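Local coordinates for protein aldose-aldose oxidoreductase (Caulobacter crescentus, PDB 5A04) that catalyses the coupled oxidation of one aldose and reduction of another, probably by cycling an NADP cofactor that stays bound between the two half-reactions, at residues A[180-185]-A[223-228]; A[203-208]-A[325-330]; A[155-160]-A[250-255]; A[129-134]-A[314-319]. All blocks are in the same frame, centred on the assembly; numbering follows the deposited sequence.

In the fold
Contacts 1, 2 and 3 all use the nine-stranded mixed sheet of the C-terminal alpha/beta domain, and all three touch the second subunit. Contacts 1 and 2 lie side by side, their centres about 11 Å apart, on the neighbouring strands 224-230 and 204-210, whereas contact 3, on strands 156-162 and 247-254, is centred about 19 Å from each. Contact 4 joins the loop after strand 127-129, at the edge of the Rossmann-fold parallel sheet, to the start of helix 314-333, whose later turns form contact 2. Along the chain, contacts 1 and 3 are nested inside the loop closed by contact 4, while contact 2 crosses it. Contact 1 carries a glucose-binding aspartate and contact 4 an arginine bound to the NADPH carboxamide.

Contact 1 (A[180-185]-A[223-228]); sequences GGSLMD and DIINFQ. With BGC (beta-D-glucopyranose), chain H.
Phe227 receives Leu183 obliquely at its ring, CE1 lying 3.7 Å from Leu183 CD1, while Ile225 O sits at the ring edge, in its plane. Ile327 of helix 314-333 touches both Leu183 and Phe227, and the three form an apolar cluster between helices and sheet. Leu183 bridges two residues of the strand: its CD1 branch meets the ring, and its CB lies 3.7 Å from Ile225 CG2. With CG anti to the backbone N (chi1 -179°), Leu183 can carry that branch forward to Phe227.

The polar bond across the segments comes from Ser182, just after the helix N-cap Gly181. It donates from OG to Asp223 O at 2.7 Å, the donor standing 31° out of the carbonyl plane; Ser241 is a second partner of the hydroxyl. The Asp223 carboxylate forms a salt bridge through OD2 with Arg155 of the second subunit.

Farther along the same helical turn, Asp185 faces the sugar. Its carboxylate takes hydrogen bonds from two neighbouring glucose hydroxyls, O2 onto OD1 at 2.7 Å and O3 onto OD2 at 2.8 Å, and Arg172 forms a salt bridge with OD1. An alanine here removes both acceptors and would probably leave O2 and O3 without this clamp and Arg172 without its carboxylate mate. Between the two segments, apolar contacts and one buried hydroxyl bond join the first turn of helix 182-198 to strand 224-230, Glu222 adds further bonds to that turn, and the turn presents the carboxylate that reads two adjacent hydroxyls of the glucose.

Contact 2 (A[203-208]-A[325-330]); sequences VAVNAV and EAIYRA
Strand 204-208 and helix 325-330 approach to 6.7 Å between axes, at 54° between their N-to-C directions, with Ala207 and Ala330 nearest. This is helix-on-sheet packing in the alpha/beta domain: helix 314-333 packs on strands 204-210, 224-230 and 337-338 at one side of the large sheet.

Val205 and Ala207, alternate residues of the strand, point toward the helix and meet different parts of Ile327. Val205 crosses the isoleucine at about a right angle, its CG1 lying 3.6 Å from Ile327 CG1, whereas Ala207 CB meets the other branch, Ile327 CG2, at 3.7 Å. Ile327 has CG1 anti to its carbonyl carbon (chi1 -66°), which sends CG1 to the valine and CG2 to the alanine. One turn on, Ala330 CB lies 3.7 Å from Val205 O and 4.1 Å from Ala207 CB; methyl groups at positions 207 and 330 let the backbones come this near. Asn206, between the two inward residues, points away from the helix and is bonded to Thr336, with the second subunit also within its reach.

A single water links the two backbones, accepting from Ala207 N at 3.0 Å and probably donating to Ala330 O, also 3.0 Å away.

Contact 3 (A[155-160]-A[250-255]); sequences RTVVTD and YRVSGP
Thr156 and Ser253 turn their hydroxyls to the same water by different torsions: OG1 stands between the backbone N and the carbonyl carbon (chi1 63°), and OG lies anti to the carbonyl carbon (chi1 -47°). The water is 2.8 Å from Thr156 OG1 and 2.7 Å from Ser253 OG, and it donates to Arg251 O. The two side chains also touch, Thr156 OG1 lying 3.5 Å from Ser253 CB.

On the other face, Thr159 CB rests against Tyr250 CB at 3.5 Å, its OG1 bonded to Arg249 O, while the tyrosine ring leads away to pack on helix 182-198. Val157 CG2 and Val252 CG2 add a looser apolar contact on this face, 4.1 Å apart.

The backbones supply the main hold. Val158 N donates to Arg251 O and Arg251 N to Val158 O, each at 2.9 Å, and between them and the Thr156-Ser253 pair lies the non-hydrogen-bonded pair Val157-Val252. Arg155, whose CG packs on Pro255 CD, and Arg251 extend their guanidinium groups to Asp223 and Asp262 of the second subunit.

Ser253 O accepts from both Arg155 N and Thr156 N, which marks a classic beta bulge where strand 156-162 begins, beside the end of strand 247-254, in an antiparallel pair of the large C-terminal-domain sheet.

Contact 4 (A[129-134]-A[314-319]); sequences IGYRSR and GDDGLK. With NDP (NADPH dihydro-nicotinamide-adenine-dinucleotide phosphate), chain G.
Asp316 points a carboxylate oxygen at the Tyr131 ring without bonding to its hydroxyl: OD2 comes within 3.3 Å of CD2, approaching obliquely, with carboxylate and ring planes 75° apart. The polar links between the two segments run through water instead. One water donates to Asp316 OD2 at 2.7 Å and accepts from Arg134 NH1, joining opposite charges whose atoms, Arg134 NH1 and Asp316 OD2, lie 4.6 Å apart; another connects Tyr131 OH with Gly317 O. Arg195 forms a salt bridge with the other oxygen of Asp316, OD1.

The helix comes close at its glycines: Ile129 CG1 lies 4.1 Å from the CA atoms of both Gly314 and Gly317, and at Gly317 a CB would fall tight against that CG1. Gly317 CA also meets the edge of the Tyr131 ring, near its plane. Gly130 and Tyr131 are centres of successive inverse gamma turns, which lead the chain from the isoleucine to Arg132.

That arginine, its chain extended from CG to NE, reaches the cofactor. NE donates to the NADPH carboxamide oxygen O7N at 2.7 Å and NH2 to the same atom at 3.0 Å, O7N and C7N both lying at the guanidinium edge, in or near its plane. A leucine in its place lacks both donors and would probably leave O7N without this grip and the carboxamide freer to turn. The contact ties the loop after strand 127-129, the edge strand of the parallel Rossmann-type sheet, to helix 314-333 beside the nicotinamide end of the cofactor pocket.

Contact 1 (A[180-185]-A[223-228])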
# COMPACT_ATOMS: atom_id res chain seq x y z
N GLY A 180 -14.67 18.23 1.38
CA GLY A 180 -13.79 17.32 2.10
C GLY A 180 -12.37 17.55 1.62
O GLY A 180 -12.14 18.40 0.75
N GLY A 181 -11.43 16.81 2.19
CA GLY A 181 -10.01 17.01 1.93
C GLY A 181 -9.45 16.10 0.85
O GLY A 181 -10.06 15.95 -0.21
N SER A 182 -8.30 15.50 1.12
CA SER A 182 -7.60 14.70 0.11
C SER A 182 -8.46 13.61 -0.53
O SER A 182 -8.32 13.33 -1.72
CB SER A 182 -6.33 14.06 0.71
OG SER A 182 -6.67 12.98 1.58
N LEU A 183 -9.35 12.99 0.23
CA LEU A 183 -10.16 11.91 -0.32
C LEU A 183 -11.05 12.41 -1.45
O LEU A 183 -11.28 11.70 -2.42
CB LEU A 183 -11.01 11.27 0.77
CG LEU A 183 -11.89 10.08 0.34
CD1 LEU A 183 -11.05 9.01 -0.38
CD2 LEU A 183 -12.63 9.50 1.55
N MET A 184 -11.58 13.62 -1.30
CA MET A 184 -12.48 14.16 -2.31
C MET A 184 -11.69 14.47 -3.58
O MET A 184 -12.20 14.27 -4.69
CB MET A 184 -13.19 15.41 -1.77
CG MET A 184 -14.26 15.10 -0.73
SD MET A 184 -15.60 14.10 -1.42
CE MET A 184 -16.47 15.33 -2.36
N ASP A 185 -10.44 14.88 -3.43
CA ASP A 185 -9.69 15.40 -4.57
C ASP A 185 -8.81 14.40 -5.29
O ASP A 185 -8.77 14.35 -6.52
CB ASP A 185 -8.80 16.56 -4.13
CG ASP A 185 -8.09 17.21 -5.29
OD1 ASP A 185 -8.77 17.86 -6.11
OD2 ASP A 185 -6.85 17.04 -5.40
N ASP A 223 -6.00 15.72 5.80
CA ASP A 223 -4.76 15.53 5.06
C ASP A 223 -4.67 14.08 4.61
O ASP A 223 -4.91 13.78 3.44
CB ASP A 223 -3.56 15.92 5.93
CG ASP A 223 -2.22 15.53 5.32
OD1 ASP A 223 -2.18 15.21 4.12
OD2 ASP A 223 -1.22 15.57 6.06
N ILE A 224 -4.31 13.18 5.52
CA ILE A 224 -4.24 11.76 5.20
C ILE A 224 -5.50 11.02 5.63
O ILE A 224 -5.95 11.17 6.77
CB ILE A 224 -3.01 11.08 5.85
CG1 ILE A 224 -1.71 11.62 5.23
CG2 ILE A 224 -3.07 9.57 5.67
CD1 ILE A 224 -0.44 11.12 5.95
N ILE A 225 -6.08 10.25 4.73
CA ILE A 225 -7.08 9.27 5.15
C ILE A 225 -6.90 8.01 4.31
O ILE A 225 -7.21 7.96 3.12
CB ILE A 225 -8.54 9.84 5.10
CG1 ILE A 225 -9.53 8.80 5.62
CG2 ILE A 225 -8.92 10.36 3.69
CD1 ILE A 225 -10.94 9.38 5.88
N ASN A 226 -6.31 7.00 4.94
CA ASN A 226 -6.01 5.74 4.27
C ASN A 226 -7.14 4.78 4.55
O ASN A 226 -7.73 4.81 5.63
CB ASN A 226 -4.68 5.17 4.76
CG ASN A 226 -3.53 6.13 4.52
OD1 ASN A 226 -3.59 6.97 3.61
ND2 ASN A 226 -2.47 6.01 5.32
N PHE A 227 -7.45 3.92 3.59
CA PHE A 227 -8.59 3.05 3.77
C PHE A 227 -8.36 1.67 3.20
O PHE A 227 -7.49 1.45 2.34
CB PHE A 227 -9.87 3.68 3.18
CG PHE A 227 -9.73 4.18 1.75
CD1 PHE A 227 -9.16 5.43 1.48
CD2 PHE A 227 -10.23 3.43 0.69
CE1 PHE A 227 -9.05 5.89 0.15
CE2 PHE A 227 -10.13 3.89 -0.62
CZ PHE A 227 -9.55 5.12 -0.89
N GLN A 228 -9.11 0.72 3.75
CA GLN A 228 -9.08 -0.67 3.30
C GLN A 228 -10.45 -1.01 2.75
O GLN A 228 -11.45 -0.60 3.33
CB GLN A 228 -8.76 -1.62 4.45
CG GLN A 228 -7.48 -1.30 5.18
CD GLN A 228 -7.14 -2.37 6.18
OE1 GLN A 228 -7.84 -2.53 7.20
NE2 GLN A 228 -6.08 -3.14 5.90
C2 BGC H . -6.97 16.63 -8.85
C3 BGC H . -5.73 17.52 -8.87
C4 BGC H . -4.49 16.69 -9.06
C5 BGC H . -4.63 15.77 -10.27
C6 BGC H . -3.44 14.78 -10.29
C1 BGC H . -6.96 15.88 -10.10
O1 BGC H . -8.16 15.12 -10.23
O2 BGC H . -8.13 17.45 -8.73
O3 BGC H . -5.68 18.21 -7.63
O4 BGC H . -3.37 17.54 -9.23
O5 BGC H . -5.82 15.02 -10.19
O6 BGC H . -3.44 14.03 -11.52

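Contact 2 (A[203-208]-A[325-330])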
# COMPACT_ATOMS: atom_id res chain seq x y z
N VAL A 203 -17.74 -4.30 0.08
CA VAL A 203 -18.78 -4.65 1.06
C VAL A 203 -18.35 -4.29 2.47
O VAL A 203 -19.14 -4.38 3.40
CB VAL A 203 -19.15 -6.14 1.01
CG1 VAL A 203 -19.92 -6.44 -0.28
CG2 VAL A 203 -17.91 -7.01 1.13
N ALA A 204 -17.09 -3.88 2.64
CA ALA A 204 -16.63 -3.47 3.96
C ALA A 204 -15.48 -2.49 3.81
O ALA A 204 -14.69 -2.59 2.87
CB ALA A 204 -16.21 -4.68 4.80
N VAL A 205 -15.40 -1.55 4.75
CA VAL A 205 -14.46 -0.44 4.68
C VAL A 205 -13.86 -0.16 6.05
O VAL A 205 -14.59 -0.03 7.03
CB VAL A 205 -15.17 0.84 4.19
CG1 VAL A 205 -14.19 2.01 4.17
CG2 VAL A 205 -15.80 0.62 2.82
N ASN A 206 -12.53 -0.07 6.11
CA ASN A 206 -11.80 0.49 7.26
C ASN A 206 -11.13 1.78 6.84
O ASN A 206 -10.80 1.94 5.67
CB ASN A 206 -10.68 -0.45 7.76
CG ASN A 206 -11.17 -1.55 8.67
OD1 ASN A 206 -12.22 -1.43 9.31
ND2 ASN A 206 -10.40 -2.63 8.74
N ALA A 207 -10.85 2.65 7.80
CA ALA A 207 -10.07 3.85 7.50
C ALA A 207 -9.39 4.41 8.73
O ALA A 207 -9.88 4.27 9.85
CB ALA A 207 -10.95 4.92 6.85
N VAL A 208 -8.25 5.05 8.50
CA VAL A 208 -7.53 5.81 9.52
C VAL A 208 -7.24 7.20 8.97
O VAL A 208 -6.77 7.34 7.83
CB VAL A 208 -6.20 5.10 9.92
CG1 VAL A 208 -6.48 3.79 10.63
CG2 VAL A 208 -5.34 4.85 8.73
N GLU A 325 -18.42 8.29 1.67
CA GLU A 325 -19.16 8.49 2.93
C GLU A 325 -18.81 7.41 3.94
O GLU A 325 -18.61 7.71 5.13
CB GLU A 325 -20.67 8.52 2.66
CG GLU A 325 -21.11 9.82 1.99
CD GLU A 325 -22.60 10.12 2.11
OE1 GLU A 325 -23.34 9.30 2.71
OE2 GLU A 325 -23.01 11.19 1.58
N ALA A 326 -18.69 6.16 3.48
CA ALA A 326 -18.35 5.06 4.40
C ALA A 326 -16.92 5.16 4.93
O ALA A 326 -16.66 4.80 6.08
CB ALA A 326 -18.57 3.71 3.72
N ILE A 327 -15.99 5.61 4.08
CA ILE A 327 -14.60 5.82 4.51
C ILE A 327 -14.54 6.88 5.61
O ILE A 327 -13.91 6.68 6.65
CB ILE A 327 -13.69 6.23 3.32
CG1 ILE A 327 -13.58 5.07 2.33
CG2 ILE A 327 -12.29 6.67 3.83
CD1 ILE A 327 -13.13 5.50 0.91
N TYR A 328 -15.22 8.00 5.40
CA TYR A 328 -15.22 9.05 6.41
C TYR A 328 -15.84 8.52 7.72
O TYR A 328 -15.35 8.81 8.81
CB TYR A 328 -15.96 10.28 5.90
CG TYR A 328 -15.16 11.16 4.96
CD1 TYR A 328 -13.84 11.52 5.24
CD2 TYR A 328 -15.75 11.69 3.82
CE1 TYR A 328 -13.12 12.36 4.39
CE2 TYR A 328 -15.05 12.52 2.96
CZ TYR A 328 -13.74 12.86 3.26
OH TYR A 328 -13.06 13.71 2.41
N ARG A 329 -16.90 7.73 7.59
CA ARG A 329 -17.57 7.20 8.78
C ARG A 329 -16.69 6.19 9.50
O ARG A 329 -16.62 6.19 10.73
CB ARG A 329 -18.91 6.56 8.41
CG ARG A 329 -19.65 5.97 9.61
CD ARG A 329 -21.08 5.60 9.22
NE ARG A 329 -21.76 6.73 8.60
CZ ARG A 329 -22.48 7.65 9.25
NH1 ARG A 329 -22.62 7.58 10.56
NH2 ARG A 329 -23.05 8.65 8.58
N ALA A 330 -15.99 5.35 8.74
CA ALA A 330 -15.13 4.33 9.33
C ALA A 330 -14.01 4.96 10.13
O ALA A 330 -13.65 4.45 11.19
CB ALA A 330 -14.55 3.41 8.25
O HOH W 1 -11.95 2.06 10.50

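Contact 3 (A[155-160]-A[250-255])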
# COMPACT_ATOMS: atom_id res chain seq x y z
N ARG A 155 -6.44 -10.68 -5.76
CA ARG A 155 -6.34 -10.84 -4.31
C ARG A 155 -6.06 -9.50 -3.63
O ARG A 155 -6.66 -9.18 -2.60
CB ARG A 155 -5.25 -11.86 -3.96
CG ARG A 155 -5.44 -13.25 -4.58
CD ARG A 155 -6.66 -13.97 -3.99
NE ARG A 155 -6.48 -14.24 -2.56
CZ ARG A 155 -7.41 -14.02 -1.64
NH1 ARG A 155 -8.58 -13.52 -1.99
NH2 ARG A 155 -7.15 -14.30 -0.36
N THR A 156 -5.14 -8.71 -4.18
CA THR A 156 -4.82 -7.41 -3.58
C THR A 156 -4.73 -6.29 -4.61
O THR A 156 -4.28 -6.49 -5.74
CB THR A 156 -3.48 -7.43 -2.78
OG1 THR A 156 -2.39 -7.72 -3.68
CG2 THR A 156 -3.50 -8.48 -1.68
N VAL A 157 -5.19 -5.11 -4.20
CA VAL A 157 -4.93 -3.88 -4.92
C VAL A 157 -4.29 -2.94 -3.92
O VAL A 157 -4.87 -2.66 -2.87
CB VAL A 157 -6.21 -3.22 -5.47
CG1 VAL A 157 -5.84 -1.90 -6.16
CG2 VAL A 157 -6.91 -4.14 -6.44
N VAL A 158 -3.08 -2.47 -4.22
CA VAL A 158 -2.42 -1.51 -3.35
C VAL A 158 -2.22 -0.24 -4.15
O VAL A 158 -1.48 -0.24 -5.14
CB VAL A 158 -1.07 -2.05 -2.80
CG1 VAL A 158 -0.33 -0.96 -2.02
CG2 VAL A 158 -1.31 -3.28 -1.90
N THR A 159 -2.89 0.84 -3.74
CA THR A 159 -2.89 2.05 -4.55
C THR A 159 -2.79 3.29 -3.68
O THR A 159 -3.47 3.43 -2.65
CB THR A 159 -4.16 2.10 -5.47
OG1 THR A 159 -4.18 3.33 -6.21
CG2 THR A 159 -5.48 1.98 -4.66
N ASP A 160 -1.88 4.19 -4.09
CA ASP A 160 -1.56 5.39 -3.34
C ASP A 160 -1.74 6.61 -4.23
O ASP A 160 -1.18 6.65 -5.32
CB ASP A 160 -0.10 5.36 -2.85
CG ASP A 160 0.24 4.12 -2.07
OD1 ASP A 160 -0.65 3.54 -1.41
OD2 ASP A 160 1.43 3.72 -2.11
N TYR A 250 -0.64 2.25 -8.69
CA TYR A 250 -1.29 1.07 -8.15
C TYR A 250 -0.62 -0.20 -8.61
O TYR A 250 0.03 -0.23 -9.66
CB TYR A 250 -2.79 1.04 -8.49
CG TYR A 250 -3.24 1.00 -9.95
CD1 TYR A 250 -3.04 -0.12 -10.75
CD2 TYR A 250 -3.95 2.08 -10.48
CE1 TYR A 250 -3.51 -0.15 -12.07
CE2 TYR A 250 -4.42 2.05 -11.78
CZ TYR A 250 -4.20 0.94 -12.57
OH TYR A 250 -4.71 0.93 -13.86
N ARG A 251 -0.74 -1.24 -7.78
CA ARG A 251 -0.37 -2.60 -8.17
C ARG A 251 -1.56 -3.51 -7.87
O ARG A 251 -2.11 -3.47 -6.76
CB ARG A 251 0.87 -3.10 -7.43
CG ARG A 251 1.22 -4.53 -7.85
CD ARG A 251 2.34 -5.14 -7.04
NE ARG A 251 3.61 -4.44 -7.25
CZ ARG A 251 4.77 -4.86 -6.76
NH1 ARG A 251 4.83 -5.97 -6.02
NH2 ARG A 251 5.87 -4.17 -6.99
N VAL A 252 -1.96 -4.31 -8.85
CA VAL A 252 -2.99 -5.31 -8.64
C VAL A 252 -2.32 -6.69 -8.76
O VAL A 252 -1.53 -6.92 -9.68
CB VAL A 252 -4.19 -5.14 -9.62
CG1 VAL A 252 -3.72 -5.00 -11.08
CG2 VAL A 252 -5.22 -6.28 -9.47
N SER A 253 -2.59 -7.56 -7.79
CA SER A 253 -1.92 -8.86 -7.72
C SER A 253 -2.90 -10.01 -7.52
O SER A 253 -3.90 -9.88 -6.81
CB SER A 253 -0.90 -8.90 -6.57
OG SER A 253 -0.07 -7.76 -6.53
N GLY A 254 -2.57 -11.15 -8.14
CA GLY A 254 -3.30 -12.39 -7.94
C GLY A 254 -2.28 -13.53 -7.87
O GLY A 254 -1.08 -13.28 -7.90
N PRO A 255 -2.76 -14.77 -7.77
CA PRO A 255 -1.87 -15.93 -7.58
C PRO A 255 -0.92 -16.15 -8.75
O PRO A 255 0.15 -16.73 -8.56
CB PRO A 255 -2.83 -17.11 -7.44
CG PRO A 255 -4.18 -16.52 -7.20
CD PRO A 255 -4.18 -15.16 -7.80
O HOH W 2 -1.10 -5.69 -5.11

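Contact 4 (A[129-134]-A[314-319])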
# COMPACT_ATOMS: atom_id res chain seq x y z
N ILE A 129 -19.20 11.43 -15.79
CA ILE A 129 -18.22 11.97 -14.85
C ILE A 129 -16.81 11.84 -15.45
O ILE A 129 -16.51 10.86 -16.13
CB ILE A 129 -18.30 11.24 -13.49
CG1 ILE A 129 -19.75 11.20 -13.00
CG2 ILE A 129 -17.35 11.88 -12.46
CD1 ILE A 129 -20.41 12.57 -12.84
N GLY A 130 -15.97 12.82 -15.17
CA GLY A 130 -14.67 12.91 -15.82
C GLY A 130 -13.61 11.97 -15.28
O GLY A 130 -12.55 12.42 -14.83
N TYR A 131 -13.87 10.67 -15.33
CA TYR A 131 -12.86 9.69 -14.94
C TYR A 131 -11.97 9.33 -16.14
O TYR A 131 -12.08 8.25 -16.73
CB TYR A 131 -13.52 8.43 -14.36
CG TYR A 131 -14.20 8.65 -13.00
CD1 TYR A 131 -13.47 9.03 -11.88
CD2 TYR A 131 -15.56 8.43 -12.85
CE1 TYR A 131 -14.09 9.22 -10.63
CE2 TYR A 131 -16.19 8.61 -11.60
CZ TYR A 131 -15.44 8.99 -10.51
OH TYR A 131 -16.04 9.16 -9.29
N ARG A 132 -11.09 10.26 -16.48
CA ARG A 132 -10.26 10.15 -17.70
C ARG A 132 -9.39 8.90 -17.72
O ARG A 132 -9.01 8.43 -18.80
CB ARG A 132 -9.39 11.39 -17.84
CG ARG A 132 -8.60 11.74 -16.59
CD ARG A 132 -7.58 12.86 -16.85
NE ARG A 132 -6.99 13.26 -15.57
CZ ARG A 132 -5.98 12.63 -14.98
NH1 ARG A 132 -5.39 11.58 -15.57
NH2 ARG A 132 -5.55 13.05 -13.80
N SER A 133 -9.05 8.36 -16.55
CA SER A 133 -8.15 7.20 -16.50
C SER A 133 -8.73 5.99 -17.22
O SER A 133 -7.99 5.12 -17.65
CB SER A 133 -7.80 6.84 -15.05
OG SER A 133 -7.09 7.90 -14.44
N ARG A 134 -10.06 5.93 -17.36
CA ARG A 134 -10.69 4.82 -18.06
C ARG A 134 -10.43 4.87 -19.56
O ARG A 134 -10.78 3.94 -20.28
CB ARG A 134 -12.20 4.81 -17.80
CG ARG A 134 -12.58 4.59 -16.31
CD ARG A 134 -12.26 3.17 -15.83
NE ARG A 134 -12.97 2.16 -16.61
CZ ARG A 134 -14.21 1.75 -16.34
NH1 ARG A 134 -14.86 2.27 -15.30
NH2 ARG A 134 -14.79 0.83 -17.10
N GLY A 314 -23.23 8.97 -14.31
CA GLY A 314 -23.51 9.48 -12.97
C GLY A 314 -23.53 8.39 -11.92
O GLY A 314 -23.16 8.63 -10.76
N ASP A 315 -23.94 7.18 -12.29
CA ASP A 315 -23.96 6.07 -11.34
C ASP A 315 -22.56 5.70 -10.84
O ASP A 315 -22.41 5.30 -9.68
CB ASP A 315 -24.64 4.86 -11.96
CG ASP A 315 -23.92 4.37 -13.20
OD1 ASP A 315 -23.91 5.11 -14.21
OD2 ASP A 315 -23.36 3.25 -13.15
N ASP A 316 -21.55 5.82 -11.69
CA ASP A 316 -20.17 5.55 -11.26
C ASP A 316 -19.74 6.58 -10.22
O ASP A 316 -19.11 6.24 -9.21
CB ASP A 316 -19.21 5.55 -12.47
CG ASP A 316 -17.89 4.85 -12.18
OD1 ASP A 316 -17.90 3.75 -11.58
OD2 ASP A 316 -16.83 5.37 -12.60
N GLY A 317 -20.09 7.85 -10.47
CA GLY A 317 -19.74 8.91 -9.55
C GLY A 317 -20.44 8.71 -8.22
O GLY A 317 -19.87 8.92 -7.15
N LEU A 318 -21.70 8.27 -8.30
CA LEU A 318 -22.50 8.02 -7.11
C LEU A 318 -21.92 6.86 -6.29
O LEU A 318 -21.86 6.92 -5.06
CB LEU A 318 -23.95 7.70 -7.50
CG LEU A 318 -24.89 7.15 -6.43
CD1 LEU A 318 -25.07 8.12 -5.26
CD2 LEU A 318 -26.24 6.81 -7.07
N LYS A 319 -21.49 5.81 -6.97
CA LYS A 319 -20.91 4.66 -6.29
C LYS A 319 -19.64 5.07 -5.54
O LYS A 319 -19.41 4.61 -4.41
CB LYS A 319 -20.62 3.54 -7.29
CG LYS A 319 -21.86 2.74 -7.68
CD LYS A 319 -21.59 1.88 -8.90
CE LYS A 319 -22.82 1.08 -9.30
NZ LYS A 319 -22.58 0.41 -10.61
PA NDP G . -9.34 26.04 -10.29
O1A NDP G . -9.46 26.72 -8.97
O2A NDP G . -8.01 26.07 -11.00
O5B NDP G . -10.48 26.59 -11.33
C5B NDP G . -11.73 26.58 -10.68
C4B NDP G . -12.61 27.53 -11.51
O4B NDP G . -13.99 27.38 -11.15
C3B NDP G . -12.22 29.00 -11.20
O3B NDP G . -11.17 29.42 -12.02
C2B NDP G . -13.49 29.73 -11.65
O2B NDP G . -13.55 29.87 -12.95
C1B NDP G . -14.60 28.65 -11.29
N9A NDP G . -15.32 28.99 -10.05
C8A NDP G . -16.68 29.23 -9.92
N7A NDP G . -17.04 29.54 -8.66
C5A NDP G . -15.85 29.51 -7.94
C6A NDP G . -15.56 29.74 -6.58
N6A NDP G . -16.57 30.07 -5.71
N1A NDP G . -14.28 29.64 -6.10
C2A NDP G . -13.32 29.30 -7.04
N3A NDP G . -13.45 29.05 -8.35
C4A NDP G . -14.75 29.17 -8.79
O3 NDP G . -9.73 24.48 -9.87
PN NDP G . -9.26 23.31 -10.90
O1N NDP G . -9.59 23.60 -12.31
O2N NDP G . -8.00 22.60 -10.45
O5D NDP G . -10.43 22.08 -10.44
C5D NDP G . -11.74 22.40 -10.81
C4D NDP G . -12.53 21.07 -10.88
O4D NDP G . -11.83 20.16 -11.78
C3D NDP G . -12.57 20.34 -9.48
O3D NDP G . -13.81 19.64 -9.33
C2D NDP G . -11.43 19.33 -9.58
O2D NDP G . -11.69 18.16 -8.82
C1D NDP G . -11.52 18.96 -11.10
N1N NDP G . -10.20 18.54 -11.60
C2N NDP G . -10.07 17.34 -12.27
C3N NDP G . -8.84 16.98 -12.75
C7N NDP G . -8.69 15.71 -13.46
O7N NDP G . -7.58 15.25 -13.77
N7N NDP G . -9.83 14.99 -13.81
C4N NDP G . -7.63 17.83 -12.57
C5N NDP G . -7.87 19.06 -11.81
C6N NDP G . -9.09 19.38 -11.37
P2B NDP G . -14.16 31.36 -13.57
O1X NDP G . -15.48 31.45 -12.83
O2X NDP G . -13.07 32.27 -13.11
O3X NDP G . -14.23 31.08 -15.07
O HOH W 3 -17.58 10.94 -7.82
O HOH W 4 -14.36 4.38 -13.20